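Local coordinates for alpha,alpha-trehalose-phosphate synthase (UDP-forming) (Burkholderia xenovorans, PDB 5V0T), which is a family 20 glycosyltransferase of the GT-B clan, a fold of two Rossmann-like domains, at residues 169-172 with 173-176; 204-208 with 209-213. One frame throughout, in Å; residues are numbered along the deposited sequence.

In the fold
Both contacts are local and only partly buried, in the half of the chain built on the larger mixed sheet. Contact 1 (169-176) is a short helical turn running into a beta turn, in the connection along the chain from strand 159-162 to strand 191-194; contact 2 (204-213) is the end of helix 197-209, on the way to strand 214-216. Contact 1 is mostly main-chain bonding with aliphatic packing, whereas contact 2 adds a tyrosine ring, a side-chain amide and two bridging waters. Their centres lie about 12 Å apart. S170 OG probably hydrogen-bonds D205 OD2 at 2.8 Å, and L173 CD2 packs at 3.7 Å from Y206 CD2. Contact 2 is farther from the chain's centre.

Contact 1: residues 169-172 with 173-176; sequences ASQV and LLAV
L173 N donates to A169 O at 3.0 Å, the first i to i+4 bond of the short helix 170-173, for which A169 is the N-cap residue. The N-H is well aimed, at 158°. One residue on, L174 N reaches S170 O at 3.1 Å with a more bent geometry. The helix then stops: A175 N turns back only three residues, to V172 O, and approaches from above that carbonyl's plane. A type I beta turn from L173 to V176 overlaps the helix end, closed by V176 N on L173 O at 2.9 Å, and carries the chain toward helix 179-186.

Packing sorts the side chains by side. L173 has CG anti to its own N (chi1 180°), which swings the isobutyl group away from the first half of the turn and onto F98 and V183. L174 instead keeps CG beside the backbone N (chi1 -64°), laying its branch point 3.3 Å from S170 O. From there CD1 crosses the bent side chain of Q171 at a slant, nearest its amide, with NE2 3.7 Å away. On the turn's exposed flank, A175 CB rests 3.4 Å from V172 O.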
ATOM      1  N   ALA A 169      11.735   9.115  -8.242  1.00 16.96           N
ATOM      2  CA  ALA A 169      12.690   9.643  -9.204  1.00 14.77           C
ATOM      3  C   ALA A 169      14.021   9.926  -8.515  1.00 17.36           C
ATOM      4  O   ALA A 169      14.057  10.356  -7.359  1.00 18.57           O
ATOM      5  CB  ALA A 169      12.126  10.922  -9.830  1.00 17.02           C
ATOM      6  N   SER A 170      15.122   9.652  -9.216  1.00 15.39           N
ATOM      7  CA  SER A 170      16.432   9.822  -8.588  1.00 21.03           C
ATOM      8  C   SER A 170      16.612  11.226  -8.009  1.00 23.54           C
ATOM      9  O   SER A 170      17.198  11.383  -6.930  1.00 23.55           O
ATOM     10  CB  SER A 170      17.551   9.498  -9.580  1.00 22.99           C
ATOM     11  OG  SER A 170      17.564  10.409 -10.661  1.00 35.87           O
ATOM     12  N   GLN A 171      16.109  12.259  -8.703  1.00 20.90           N
ATOM     13  CA  GLN A 171      16.279  13.631  -8.220  1.00 20.61           C
ATOM     14  C   GLN A 171      15.562  13.856  -6.900  1.00 23.52           C
ATOM     15  O   GLN A 171      15.977  14.700  -6.098  1.00 21.23           O
ATOM     16  CB  GLN A 171      15.765  14.646  -9.249  1.00 17.34           C
ATOM     17  CG  GLN A 171      16.713  14.907 -10.393  1.00 21.87           C
ATOM     18  CD  GLN A 171      18.030  15.501  -9.895  1.00 34.89           C
ATOM     19  OE1 GLN A 171      18.035  16.437  -9.097  1.00 33.17           O
ATOM     20  NE2 GLN A 171      19.141  14.926 -10.323  1.00 31.22           N
ATOM     21  N   VAL A 172      14.453  13.155  -6.693  1.00 17.27           N
ATOM     22  CA  VAL A 172      13.702  13.241  -5.448  1.00 21.26           C
ATOM     23  C   VAL A 172      14.391  12.437  -4.345  1.00 24.92           C
ATOM     24  O   VAL A 172      14.452  12.872  -3.190  1.00 25.24           O
ATOM     25  CB  VAL A 172      12.256  12.767  -5.700  1.00 23.95           C
ATOM     26  CG1 VAL A 172      11.516  12.534  -4.395  1.00 23.10           C
ATOM     27  CG2 VAL A 172      11.508  13.790  -6.588  1.00 23.09           C
ATOM     28  N   LEU A 173      14.961  11.282  -4.695  1.00 20.47           N
ATOM     29  CA  LEU A 173      15.673  10.463  -3.712  1.00 19.67           C
ATOM     30  C   LEU A 173      16.901  11.192  -3.154  1.00 22.10           C
ATOM     31  O   LEU A 173      17.278  10.977  -1.996  1.00 22.17           O
ATOM     32  CB  LEU A 173      16.079   9.136  -4.348  1.00 15.27           C
ATOM     33  CG  LEU A 173      16.852   8.134  -3.471  1.00 14.24           C
ATOM     34  CD1 LEU A 173      16.005   7.722  -2.263  1.00 18.24           C
ATOM     35  CD2 LEU A 173      17.252   6.919  -4.287  1.00 19.08           C
ATOM     36  N   LEU A 174      17.507  12.086  -3.940  1.00 24.13           N
ATOM     37  CA  LEU A 174      18.673  12.841  -3.475  1.00 28.83           C
ATOM     38  C   LEU A 174      18.387  13.675  -2.232  1.00 27.76           C
ATOM     39  O   LEU A 174      19.334  14.068  -1.540  1.00 28.53           O
ATOM     40  CB  LEU A 174      19.198  13.763  -4.574  1.00 22.79           C
ATOM     41  CG  LEU A 174      19.742  13.085  -5.832  1.00 23.65           C
ATOM     42  CD1 LEU A 174      20.226  14.145  -6.840  1.00 24.74           C
ATOM     43  CD2 LEU A 174      20.834  12.105  -5.478  1.00 26.27           C
ATOM     44  N   ALA A 175      17.114  13.967  -1.944  1.00 27.36           N
ATOM     45  CA  ALA A 175      16.766  14.695  -0.730  1.00 32.37           C
ATOM     46  C   ALA A 175      17.016  13.878   0.534  1.00 30.07           C
ATOM     47  O   ALA A 175      17.140  14.461   1.614  1.00 30.87           O
ATOM     48  CB  ALA A 175      15.296  15.129  -0.765  1.00 30.33           C
ATOM     49  N   VAL A 176      17.060  12.555   0.431  1.00 27.29           N
ATOM     50  CA  VAL A 176      17.372  11.699   1.577  1.00 27.47           C
ATOM     51  C   VAL A 176      18.886  11.726   1.741  1.00 21.34           C
ATOM     52  O   VAL A 176      19.593  11.183   0.884  1.00 21.97           O
ATOM     53  CB  VAL A 176      16.852  10.265   1.369  1.00 17.62           C
ATOM     54  CG1 VAL A 176      17.205   9.371   2.552  1.00 18.80           C
ATOM     55  CG2 VAL A 176      15.343  10.261   1.128  1.00 20.46           C
TER

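Contact 2: residues 204-208 with 209-213; sequences CDYIV and NEANG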
ATOM      1  N   CYS A 204      16.864   2.413 -11.730  1.00 17.86           N
ATOM      2  CA  CYS A 204      17.956   2.338 -12.701  1.00 22.42           C
ATOM      3  C   CYS A 204      18.523   3.711 -13.021  1.00 20.82           C
ATOM      4  O   CYS A 204      19.735   3.847 -13.239  1.00 21.62           O
ATOM      5  CB  CYS A 204      17.483   1.656 -13.986  1.00 24.75           C
ATOM      6  SG  CYS A 204      17.011  -0.067 -13.744  1.00 25.38           S
ATOM      7  N   ASP A 205      17.670   4.736 -13.036  1.00 20.22           N
ATOM      8  CA  ASP A 205      18.143   6.099 -13.261  1.00 23.63           C
ATOM      9  C   ASP A 205      19.138   6.521 -12.177  1.00 25.23           C
ATOM     10  O   ASP A 205      20.166   7.138 -12.475  1.00 22.70           O
ATOM     11  CB  ASP A 205      16.945   7.051 -13.303  1.00 24.58           C
ATOM     12  CG  ASP A 205      17.299   8.424 -13.835  1.00 42.27           C
ATOM     13  OD1 ASP A 205      17.927   8.505 -14.910  1.00 50.49           O
ATOM     14  OD2 ASP A 205      16.931   9.428 -13.193  1.00 44.47           O
ATOM     15  N   TYR A 206      18.850   6.194 -10.912  1.00 22.89           N
ATOM     16  CA  TYR A 206      19.810   6.484  -9.848  1.00 22.85           C
ATOM     17  C   TYR A 206      21.104   5.701 -10.054  1.00 19.49           C
ATOM     18  O   TYR A 206      22.205   6.262  -9.970  1.00 23.14           O
ATOM     19  CB  TYR A 206      19.201   6.171  -8.474  1.00 19.99           C
ATOM     20  CG  TYR A 206      20.137   6.538  -7.328  1.00 23.65           C
ATOM     21  CD1 TYR A 206      21.167   5.682  -6.938  1.00 27.04           C
ATOM     22  CD2 TYR A 206      19.999   7.744  -6.653  1.00 21.75           C
ATOM     23  CE1 TYR A 206      22.039   6.017  -5.915  1.00 27.16           C
ATOM     24  CE2 TYR A 206      20.855   8.079  -5.616  1.00 18.24           C
ATOM     25  CZ  TYR A 206      21.875   7.209  -5.249  1.00 25.46           C
ATOM     26  OH  TYR A 206      22.746   7.540  -4.231  1.00 27.05           O
ATOM     27  N   ILE A 207      20.991   4.395 -10.315  1.00 25.10           N
ATOM     28  CA  ILE A 207      22.180   3.556 -10.510  1.00 24.47           C
ATOM     29  C   ILE A 207      23.088   4.145 -11.588  1.00 27.86           C
ATOM     30  O   ILE A 207      24.314   4.252 -11.412  1.00 27.32           O
ATOM     31  CB  ILE A 207      21.759   2.115 -10.861  1.00 25.69           C
ATOM     32  CG1 ILE A 207      21.074   1.429  -9.665  1.00 22.39           C
ATOM     33  CG2 ILE A 207      22.955   1.319 -11.374  1.00 24.89           C
ATOM     34  CD1 ILE A 207      21.992   1.179  -8.483  1.00 20.74           C
ATOM     35  N   VAL A 208      22.501   4.531 -12.726  1.00 24.31           N
ATOM     36  CA  VAL A 208      23.314   4.995 -13.854  1.00 26.14           C
ATOM     37  C   VAL A 208      23.830   6.412 -13.619  1.00 26.00           C
ATOM     38  O   VAL A 208      25.002   6.705 -13.869  1.00 28.68           O
ATOM     39  CB  VAL A 208      22.506   4.893 -15.164  1.00 32.25           C
ATOM     40  CG1 VAL A 208      23.221   5.610 -16.296  1.00 34.01           C
ATOM     41  CG2 VAL A 208      22.256   3.426 -15.519  1.00 28.77           C
ATOM     42  N   ASN A 209      22.979   7.304 -13.112  1.00 30.48           N
ATOM     43  CA  ASN A 209      23.295   8.726 -13.086  1.00 34.68           C
ATOM     44  C   ASN A 209      23.792   9.234 -11.740  1.00 35.12           C
ATOM     45  O   ASN A 209      24.396  10.310 -11.699  1.00 29.70           O
ATOM     46  CB  ASN A 209      22.072   9.536 -13.514  1.00 29.55           C
ATOM     47  CG  ASN A 209      21.777   9.371 -14.978  1.00 29.95           C
ATOM     48  OD1 ASN A 209      22.657   9.563 -15.805  1.00 34.26           O
ATOM     49  ND2 ASN A 209      20.554   8.974 -15.308  1.00 28.85           N
ATOM     50  N   GLU A 210      23.572   8.500 -10.651  1.00 29.31           N
ATOM     51  CA  GLU A 210      24.088   8.895  -9.347  1.00 27.78           C
ATOM     52  C   GLU A 210      25.068   7.897  -8.736  1.00 29.82           C
ATOM     53  O   GLU A 210      25.889   8.302  -7.917  1.00 38.55           O
ATOM     54  CB  GLU A 210      22.926   9.132  -8.357  1.00 21.96           C
ATOM     55  CG  GLU A 210      21.889  10.121  -8.863  1.00 21.90           C
ATOM     56  CD  GLU A 210      22.471  11.510  -9.125  1.00 33.21           C
ATOM     57  OE1 GLU A 210      23.503  11.861  -8.510  1.00 33.16           O
ATOM     58  OE2 GLU A 210      21.893  12.251  -9.949  1.00 35.05           O
ATOM     59  N   ALA A 211      25.015   6.617  -9.104  1.00 32.42           N
ATOM     60  CA  ALA A 211      25.917   5.615  -8.537  1.00 32.39           C
ATOM     61  C   ALA A 211      26.990   5.152  -9.512  1.00 29.80           C
ATOM     62  O   ALA A 211      27.800   4.286  -9.157  1.00 35.16           O
ATOM     63  CB  ALA A 211      25.126   4.397  -8.033  1.00 27.81           C
ATOM     64  N   ASN A 212      27.016   5.697 -10.729  1.00 29.81           N
ATOM     65  CA  ASN A 212      28.041   5.360 -11.722  1.00 33.51           C
ATOM     66  C   ASN A 212      28.010   3.873 -12.081  1.00 30.43           C
ATOM     67  O   ASN A 212      29.016   3.294 -12.483  1.00 31.28           O
ATOM     68  CB  ASN A 212      29.437   5.791 -11.239  1.00 40.21           C
ATOM     69  CG  ASN A 212      30.492   5.695 -12.326  1.00 63.84           C
ATOM     70  OD1 ASN A 212      30.388   6.347 -13.367  1.00 69.74           O
ATOM     71  ND2 ASN A 212      31.514   4.873 -12.090  1.00 71.70           N
ATOM     72  N   GLY A 213      26.843   3.240 -11.954  1.00 31.51           N
ATOM     73  CA  GLY A 213      26.683   1.838 -12.267  1.00 26.10           C
ATOM     74  C   GLY A 213      26.029   1.627 -13.622  1.00 29.46           C
ATOM     75  O   GLY A 213      25.919   2.538 -14.446  1.00 32.10           O
TER
HETATM   76  O   HOH W   1      25.272   7.515  -5.223  1.00 39.92           O
HETATM   77  O   HOH W   2      27.006   4.977 -15.004  1.00 37.09           O
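Y206 O takes two N-H groups, from E210 N at 2.7 Å and A211 N at 3.0 Å, in the C-terminal turn of helix 197-209. The A211 bond spans five residues, so the turn widens here. I207 O bonds G213 N at 2.8 Å, a span of six, after N212 has flipped into left-handed backbone angles (phi 61°). One residue before Y206, D205 O still accepts from N209 N; this and the E210 N bond to Y206 O keep the alpha-helical spacing.

Two of the side-chain pairs, Y206-E210 and D205-N209, are four residues apart. The Y206 ring, its CG anti to the backbone N (chi1 -177°), swings round toward the helix end, and E210 CB sits over the ring centre in a CH-pi contact, 3.6 Å from the centroid. A211 CB touches the ring obliquely. N209 ND2 gives D205 OD1 a weak, bent bond of 2.7 Å; the amide is turned steeply against the carboxylate, whose other oxygen is engaged by S170.

Farther out, I207 packs on I225 and A227, and H179 ND1 hydrogen-bonds the phenol oxygen of Y206. A water spans V208 O and G213 O, donating to both. Another lies 2.7 Å from Y206 OH and donates to E210 O at 2.9 Å.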